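Local coordinates for death on curing protein (Enterobacteria phage P1, PDB 3DD7), which acts as the toxin of a phage toxin–antitoxin pair, probably by blocking translation, and is inhibited by its antitoxin partner Phd through fold complementation, at residues V60-R64 with G65-N69; L82-R86 with N87-V91; G107-V111 with S112-D116. The protein carries 2 engineered substitutions. All coordinates share one frame; numbering follows the deposited sequence.

Contact 1: V60-R64 with G65-N69; sequences VATAR and GYIFN. Engineered in segment 65-69: Tyr66 (natural residue His).
The end of helix 51-65 runs here into the first residues of the Fic motif, the active-site signature of this family, and its last carbonyls are answered by Gly65 N directly and by Tyr66 N and Ile67 N through two waters. Gly65 N gives a hydrogen bond of 3.2 Å to Thr62 O, three residues back, a tightening of the final turn; the donor stands well above the carbonyl plane. Having no side chain, Gly65 can lie close beside Ala61 O. At Tyr66 phi turns positive and the helix stops, and the waters take over. One donates to Thr62 O at 2.7 Å and accepts from Ile67 N; the other donates to Ala63 O and accepts from Tyr66 N at 2.8 Å. Tyr66 is an engineered replacement of the natural His. Its CG lies beside the backbone N (chi1 -61°), which swings the ring back along the helix end: CD1 comes to 3.0 Å from Arg64 O, and the second water sits over one ring face. Arg64, long enough to leave the turn, bonds through NE to Ala104 O. Branched Ile67 packs on Leu9 of helix 6-20 and on Ala32 and Ile35 of helix 31-45, while small Ala63 lies against Ala76 of helix 72-86.

Contact 2: L82-R86 with N87-V91; sequences LFLRR and NGVQV
Asn87 takes hold of Phe83 O twice. Asn87 N bonds to Phe83 O at 3.2 Å, and Asn87 ND2 reaches the same Phe83 O at 2.9 Å, the two arriving from opposite faces of the carbonyl plane. With CG beside the backbone N (chi1 -72°), the amide folds back over the helix end, so that ND2 also rests 3.3 Å above one face of the Phe83 ring, toward its rim, ring and amide planes 48° apart. The other end of the amide, OD1, accepts from Arg2 N, so a short side chain with both donor and acceptor suits this spot. The preceding Arg86 pairs with Glu8. Gly88 follows with positive phi, easily adopted by glycine, and is the C-prime residue of a Schellman motif: Gly88 N bonds to Arg85 O at 3.1 Å, and Val89 N reaches back to Leu84 O at 2.9 Å. Val89 then turns its carbonyl toward the helix, where Arg85 CA makes a CH···O contact with Val89 O; the Arg85 guanidinium goes to the bound peptide. Val89 CB packs 3.9 Å from Leu84 CB, and both side chains touch Tyr122 of helix 111-122. Past Gln90, the side chain of Val91 points back at the helix, and its CG1 meets Leu84 CB at 3.9 Å.

Contact 3: G107-V111 with S112-D116; sequences GEISV and SSVAD
From Ser110 the backbone passes from an extended conformation (psi 166°) into the first turn of helix 111-122, and the carbonyls of Ser110 and Val111 at once take up regular helical bonds. Ser110 O accepts from Val114 N at 2.9 Å, and Val111 O from Ala115 N at 2.8 Å. The first turn's own NH groups have no preceding turn to bond to, and Ser110, at the N-cap, supplies an acceptor for one of them. Its OG, set between the backbone N and the carbonyl carbon (chi1 76°), receives Ser113 N in a capping bond of 2.9 Å that is fairly straight at 163°. Serine fits because its hydroxyl is carried on a single carbon and can fold over the helix start. Just ahead of the cap, Ile109 forms a hydrophobic staple with Val114, across the first turn. Ile109 CG2 touches Val114 CG2 at 3.6 Å, the two side chains crossing at about a right angle, and Ile109 CG2 also lies 3.6 Å from Ser113 CB. Val114 CG2 rests 3.3 Å from Ser110 O, against the carbonyl oxygen that the Val114 N bond already engages. Upstream, Gly107, with positive phi, closes helix 97-105 in a Schellman motif. The stapled pair leans on Leu100 of that helix, and Val114 also on Ala104, whereas Val111 faces Glu53, Thr57 and Val60 and Ala115 faces Ala56, all on helix 51-65.

Overall arrangement
Along the chain the three contacts come in series, none nested in or crossing another. Contact 1 opens the loop between helices 51-65 and 72-86; contact 2 ends helix 72-86 and begins the loop toward helix 97-105; contact 3 spans the short turn from helix 97-105 into helix 111-122. Contacts 1 and 2 lie on opposite sides of the chain's centre, their own centres 21 Å apart. Contacts 1 and 3 touch: by packing on Val111 and Val114, Val60 ties helix 51-65 to helix 111-122, and Arg64 ties it to the loop before that helix. Contact 2 stays clear of both, approaching contact 3 to about 8 Å between nearest atoms.

Contact 1: V60-R64 with G65-N69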
loop_
_atom_site.group_PDB
_atom_site.type_symbol
_atom_site.label_atom_id
_atom_site.label_comp_id
_atom_site.label_asym_id
_atom_site.label_seq_id
_atom_site.Cartn_x
_atom_site.Cartn_y
_atom_site.Cartn_z
ATOM N N VAL A 60 0.796 0.137 6.275
ATOM C CA VAL A 60 0.426 0.923 7.453
ATOM C C VAL A 60 0.813 2.404 7.279
ATOM O O VAL A 60 0.020 3.309 7.598
ATOM C CB VAL A 60 1.009 0.341 8.767
ATOM C CG1 VAL A 60 0.658 1.219 9.991
ATOM C CG2 VAL A 60 0.498 -1.074 9.007
ATOM N N ALA A 61 2.018 2.655 6.764
ATOM C CA ALA A 61 2.505 4.040 6.646
ATOM C C ALA A 61 1.601 4.907 5.762
ATOM O O ALA A 61 1.289 6.060 6.107
ATOM C CB ALA A 61 3.955 4.073 6.167
ATOM N N THR A 62 1.146 4.345 4.648
ATOM C CA THR A 62 0.267 5.072 3.736
ATOM C C THR A 62 -1.163 5.129 4.280
ATOM O O THR A 62 -1.814 6.179 4.230
ATOM C CB THR A 62 0.344 4.487 2.318
ATOM O OG1 THR A 62 1.681 4.687 1.845
ATOM C CG2 THR A 62 -0.616 5.188 1.371
ATOM N N ALA A 63 -1.625 4.014 4.835
ATOM C CA ALA A 63 -2.981 3.955 5.353
ATOM C C ALA A 63 -3.225 4.984 6.460
ATOM O O ALA A 63 -4.314 5.558 6.549
ATOM C CB ALA A 63 -3.327 2.536 5.811
ATOM N N ARG A 64 -2.201 5.242 7.274
ATOM C CA ARG A 64 -2.299 6.191 8.396
ATOM C C ARG A 64 -1.795 7.596 8.080
ATOM O O ARG A 64 -1.986 8.520 8.881
ATOM C CB ARG A 64 -1.508 5.672 9.594
ATOM C CG ARG A 64 -2.056 4.416 10.141
ATOM C CD ARG A 64 -1.421 4.041 11.450
ATOM N NE ARG A 64 -1.833 2.677 11.692
ATOM C CZ ARG A 64 -1.360 1.859 12.617
ATOM N NH1 ARG A 64 -0.404 2.249 13.465
ATOM N NH2 ARG A 64 -1.861 0.629 12.663
ATOM N N GLY A 65 -1.156 7.746 6.925
ATOM C CA GLY A 65 -0.349 8.932 6.637
ATOM C C GLY A 65 -1.090 10.134 6.072
ATOM O O GLY A 65 -0.566 11.254 6.129
ATOM N N TYR A 66 -2.294 9.909 5.538
ATOM C CA TYR A 66 -3.128 10.980 4.958
ATOM C C TYR A 66 -2.327 11.838 3.987
ATOM O O TYR A 66 -2.334 13.068 4.040
ATOM C CB TYR A 66 -3.795 11.830 6.056
ATOM C CG TYR A 66 -4.720 11.021 6.939
ATOM C CD1 TYR A 66 -4.230 10.367 8.066
ATOM C CD2 TYR A 66 -6.076 10.884 6.626
ATOM C CE1 TYR A 66 -5.058 9.605 8.878
ATOM C CE2 TYR A 66 -6.930 10.122 7.436
ATOM C CZ TYR A 66 -6.410 9.485 8.562
ATOM O OH TYR A 66 -7.225 8.726 9.382
ATOM N N ILE A 67 -1.609 11.154 3.107
ATOM C CA ILE A 67 -0.861 11.820 2.044
ATOM C C ILE A 67 -1.826 12.463 1.037
ATOM O O ILE A 67 -1.532 13.523 0.459
ATOM C CB ILE A 67 0.046 10.799 1.335
ATOM C CG1 ILE A 67 1.072 10.231 2.321
ATOM C CG2 ILE A 67 0.716 11.386 0.089
ATOM C CD1 ILE A 67 1.709 8.963 1.831
ATOM N N PHE A 68 -2.984 11.824 0.859
ATOM C CA PHE A 68 -3.942 12.205 -0.183
ATOM C C PHE A 68 -5.277 12.658 0.395
ATOM O O PHE A 68 -5.632 12.326 1.528
ATOM C CB PHE A 68 -4.162 11.019 -1.139
ATOM C CG PHE A 68 -2.891 10.481 -1.730
ATOM C CD1 PHE A 68 -2.295 11.126 -2.803
ATOM C CD2 PHE A 68 -2.277 9.327 -1.207
ATOM C CE1 PHE A 68 -1.116 10.653 -3.379
ATOM C CE2 PHE A 68 -1.090 8.852 -1.771
ATOM C CZ PHE A 68 -0.497 9.506 -2.824
ATOM N N ASN A 69 -6.018 13.426 -0.400
ATOM C CA ASN A 69 -7.365 13.829 -0.030
ATOM C C ASN A 69 -8.306 12.638 0.006
ATOM O O ASN A 69 -9.299 12.639 0.735
ATOM C CB ASN A 69 -7.894 14.837 -1.035
ATOM C CG ASN A 69 -7.138 16.162 -1.000
ATOM O OD1 ASN A 69 -6.798 16.717 -2.048
ATOM N ND2 ASN A 69 -6.896 16.680 0.186
HETATM O O HOH W 1 -1.605 8.353 2.640
HETATM O O HOH W 2 -4.422 8.153 5.408
#

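Contact 2: L82-R86 with N87-V91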
loop_
_atom_site.group_PDB
_atom_site.type_symbol
_atom_site.label_atom_id
_atom_site.label_comp_id
_atom_site.label_asym_id
_atom_site.label_seq_id
_atom_site.Cartn_x
_atom_site.Cartn_y
_atom_site.Cartn_z
ATOM N N LEU A 82 1.864 -4.209 -4.742
ATOM C CA LEU A 82 2.812 -3.899 -5.815
ATOM C C LEU A 82 4.236 -4.202 -5.356
ATOM O O LEU A 82 5.037 -4.799 -6.095
ATOM C CB LEU A 82 2.687 -2.434 -6.244
ATOM C CG LEU A 82 3.634 -1.977 -7.362
ATOM C CD1 LEU A 82 3.491 -2.809 -8.635
ATOM C CD2 LEU A 82 3.472 -0.464 -7.641
ATOM N N PHE A 83 4.543 -3.780 -4.131
ATOM C CA PHE A 83 5.814 -4.069 -3.516
ATOM C C PHE A 83 6.080 -5.584 -3.508
ATOM O O PHE A 83 7.139 -6.033 -3.963
ATOM C CB PHE A 83 5.903 -3.486 -2.104
ATOM C CG PHE A 83 7.107 -3.963 -1.370
ATOM C CD1 PHE A 83 8.347 -3.344 -1.570
ATOM C CD2 PHE A 83 7.030 -5.075 -0.539
ATOM C CE1 PHE A 83 9.459 -3.801 -0.935
ATOM C CE2 PHE A 83 8.171 -5.556 0.093
ATOM C CZ PHE A 83 9.388 -4.908 -0.105
ATOM N N LEU A 84 5.126 -6.368 -3.008
ATOM C CA LEU A 84 5.299 -7.831 -2.992
ATOM C C LEU A 84 5.520 -8.391 -4.403
ATOM O O LEU A 84 6.435 -9.180 -4.614
ATOM C CB LEU A 84 4.131 -8.535 -2.301
ATOM C CG LEU A 84 3.985 -8.372 -0.788
ATOM C CD1 LEU A 84 2.662 -9.036 -0.374
ATOM C CD2 LEU A 84 5.195 -8.888 0.044
ATOM N N ARG A 85 4.680 -7.982 -5.354
ATOM C CA ARG A 85 4.792 -8.424 -6.743
ATOM C C ARG A 85 6.163 -8.113 -7.385
ATOM O O ARG A 85 6.750 -8.965 -8.084
ATOM C CB ARG A 85 3.638 -7.865 -7.580
ATOM C CG ARG A 85 3.581 -8.425 -9.006
ATOM C CD ARG A 85 2.492 -7.747 -9.785
ATOM N NE ARG A 85 2.952 -6.462 -10.313
ATOM C CZ ARG A 85 2.240 -5.657 -11.104
ATOM N NH1 ARG A 85 1.004 -5.966 -11.470
ATOM N NH2 ARG A 85 2.779 -4.529 -11.531
ATOM N N ARG A 86 6.688 -6.914 -7.153
ATOM C CA ARG A 86 7.990 -6.552 -7.715
ATOM C C ARG A 86 9.107 -7.404 -7.144
ATOM O O ARG A 86 10.142 -7.617 -7.791
ATOM C CB ARG A 86 8.338 -5.122 -7.385
ATOM C CG ARG A 86 7.377 -4.133 -7.876
ATOM C CD ARG A 86 8.158 -2.897 -8.102
ATOM N NE ARG A 86 7.491 -2.126 -9.116
ATOM C CZ ARG A 86 7.626 -0.828 -9.251
ATOM N NH1 ARG A 86 8.431 -0.167 -8.437
ATOM N NH2 ARG A 86 6.948 -0.209 -10.205
ATOM N N ASN A 87 8.911 -7.851 -5.908
ATOM C CA ASN A 87 9.920 -8.664 -5.241
ATOM C C ASN A 87 9.699 -10.164 -5.401
ATOM O O ASN A 87 10.254 -10.971 -4.662
ATOM C CB ASN A 87 10.069 -8.226 -3.789
ATOM C CG ASN A 87 10.772 -6.886 -3.678
ATOM O OD1 ASN A 87 11.993 -6.807 -3.825
ATOM N ND2 ASN A 87 9.996 -5.809 -3.479
ATOM N N GLY A 88 8.880 -10.516 -6.389
ATOM C CA GLY A 88 8.708 -11.907 -6.809
ATOM C C GLY A 88 7.676 -12.688 -6.018
ATOM O O GLY A 88 7.601 -13.905 -6.138
ATOM N N VAL A 89 6.872 -11.996 -5.211
ATOM C CA VAL A 89 5.760 -12.659 -4.523
ATOM C C VAL A 89 4.481 -12.509 -5.343
ATOM O O VAL A 89 4.020 -11.385 -5.580
ATOM C CB VAL A 89 5.543 -12.106 -3.091
ATOM C CG1 VAL A 89 4.296 -12.745 -2.431
ATOM C CG2 VAL A 89 6.794 -12.291 -2.232
ATOM N N GLN A 90 3.913 -13.632 -5.785
ATOM C CA GLN A 90 2.636 -13.612 -6.504
ATOM C C GLN A 90 1.532 -13.095 -5.586
ATOM O O GLN A 90 1.409 -13.549 -4.442
ATOM C CB GLN A 90 2.281 -15.010 -7.009
ATOM C CG GLN A 90 1.001 -15.078 -7.837
ATOM N N VAL A 91 0.742 -12.151 -6.081
ATOM C CA VAL A 91 -0.365 -11.614 -5.305
ATOM C C VAL A 91 -1.670 -11.888 -6.028
ATOM O O VAL A 91 -1.676 -12.118 -7.230
ATOM C CB VAL A 91 -0.226 -10.096 -5.048
ATOM C CG1 VAL A 91 0.978 -9.809 -4.106
ATOM C CG2 VAL A 91 -0.112 -9.317 -6.360
#

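Contact 3: G107-V111 with S112-D116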
loop_
_atom_site.group_PDB
_atom_site.type_symbol
_atom_site.label_atom_id
_atom_site.label_comp_id
_atom_site.label_asym_id
_atom_site.label_seq_id
_atom_site.Cartn_x
_atom_site.Cartn_y
_atom_site.Cartn_z
ATOM N N GLY A 107 -5.479 2.397 13.056
ATOM C CA GLY A 107 -4.524 2.123 14.128
ATOM C C GLY A 107 -4.824 0.878 14.953
ATOM O O GLY A 107 -4.154 0.628 15.955
ATOM N N GLU A 108 -5.809 0.093 14.526
ATOM C CA GLU A 108 -6.236 -1.098 15.261
ATOM C C GLU A 108 -5.343 -2.309 14.996
ATOM O O GLU A 108 -5.212 -3.195 15.855
ATOM C CB GLU A 108 -7.697 -1.435 14.944
ATOM N N ILE A 109 -4.737 -2.353 13.814
ATOM C CA ILE A 109 -3.869 -3.454 13.436
ATOM C C ILE A 109 -2.454 -2.922 13.208
ATOM O O ILE A 109 -2.260 -1.999 12.424
ATOM C CB ILE A 109 -4.410 -4.167 12.172
ATOM C CG1 ILE A 109 -5.898 -4.541 12.367
ATOM C CG2 ILE A 109 -3.548 -5.377 11.832
ATOM C CD1 ILE A 109 -6.570 -5.161 11.113
ATOM N N SER A 110 -1.485 -3.495 13.923
ATOM C CA SER A 110 -0.084 -3.095 13.851
ATOM C C SER A 110 0.555 -3.552 12.541
ATOM O O SER A 110 0.028 -4.411 11.847
ATOM C CB SER A 110 0.686 -3.742 15.012
ATOM O OG SER A 110 0.926 -5.121 14.746
ATOM N N VAL A 111 1.726 -2.999 12.243
ATOM C CA VAL A 111 2.579 -3.480 11.160
ATOM C C VAL A 111 2.829 -4.999 11.276
ATOM O O VAL A 111 2.593 -5.724 10.319
ATOM C CB VAL A 111 3.906 -2.666 11.094
ATOM C CG1 VAL A 111 4.916 -3.294 10.113
ATOM C CG2 VAL A 111 3.614 -1.225 10.683
ATOM N N SER A 112 3.278 -5.466 12.446
ATOM C CA SER A 112 3.543 -6.887 12.687
ATOM C C SER A 112 2.321 -7.744 12.331
ATOM O O SER A 112 2.428 -8.784 11.667
ATOM C CB SER A 112 3.937 -7.097 14.158
ATOM O OG SER A 112 4.186 -8.460 14.442
ATOM N N SER A 113 1.154 -7.300 12.784
ATOM C CA SER A 113 -0.071 -8.049 12.540
ATOM C C SER A 113 -0.466 -8.026 11.050
ATOM O O SER A 113 -0.913 -9.042 10.497
ATOM C CB SER A 113 -1.171 -7.522 13.456
ATOM O OG SER A 113 -0.753 -7.622 14.822
ATOM N N VAL A 114 -0.312 -6.872 10.405
ATOM C CA VAL A 114 -0.556 -6.795 8.962
ATOM C C VAL A 114 0.382 -7.753 8.218
ATOM O O VAL A 114 -0.049 -8.519 7.337
ATOM C CB VAL A 114 -0.446 -5.342 8.414
ATOM C CG1 VAL A 114 -0.578 -5.364 6.904
ATOM C CG2 VAL A 114 -1.572 -4.495 9.006
ATOM N N ALA A 115 1.652 -7.752 8.614
ATOM C CA ALA A 115 2.625 -8.658 8.001
ATOM C C ALA A 115 2.218 -10.115 8.197
ATOM O O ALA A 115 2.355 -10.924 7.272
ATOM C CB ALA A 115 4.034 -8.406 8.530
ATOM N N ASP A 116 1.698 -10.440 9.383
ATOM C CA ASP A 116 1.288 -11.813 9.676
ATOM C C ASP A 116 0.187 -12.249 8.719
ATOM O O ASP A 116 0.181 -13.382 8.232
ATOM C CB ASP A 116 0.808 -11.954 11.130
ATOM C CG ASP A 116 1.950 -12.018 12.130
ATOM O OD1 ASP A 116 3.069 -12.409 11.750
ATOM O OD2 ASP A 116 1.717 -11.693 13.320
#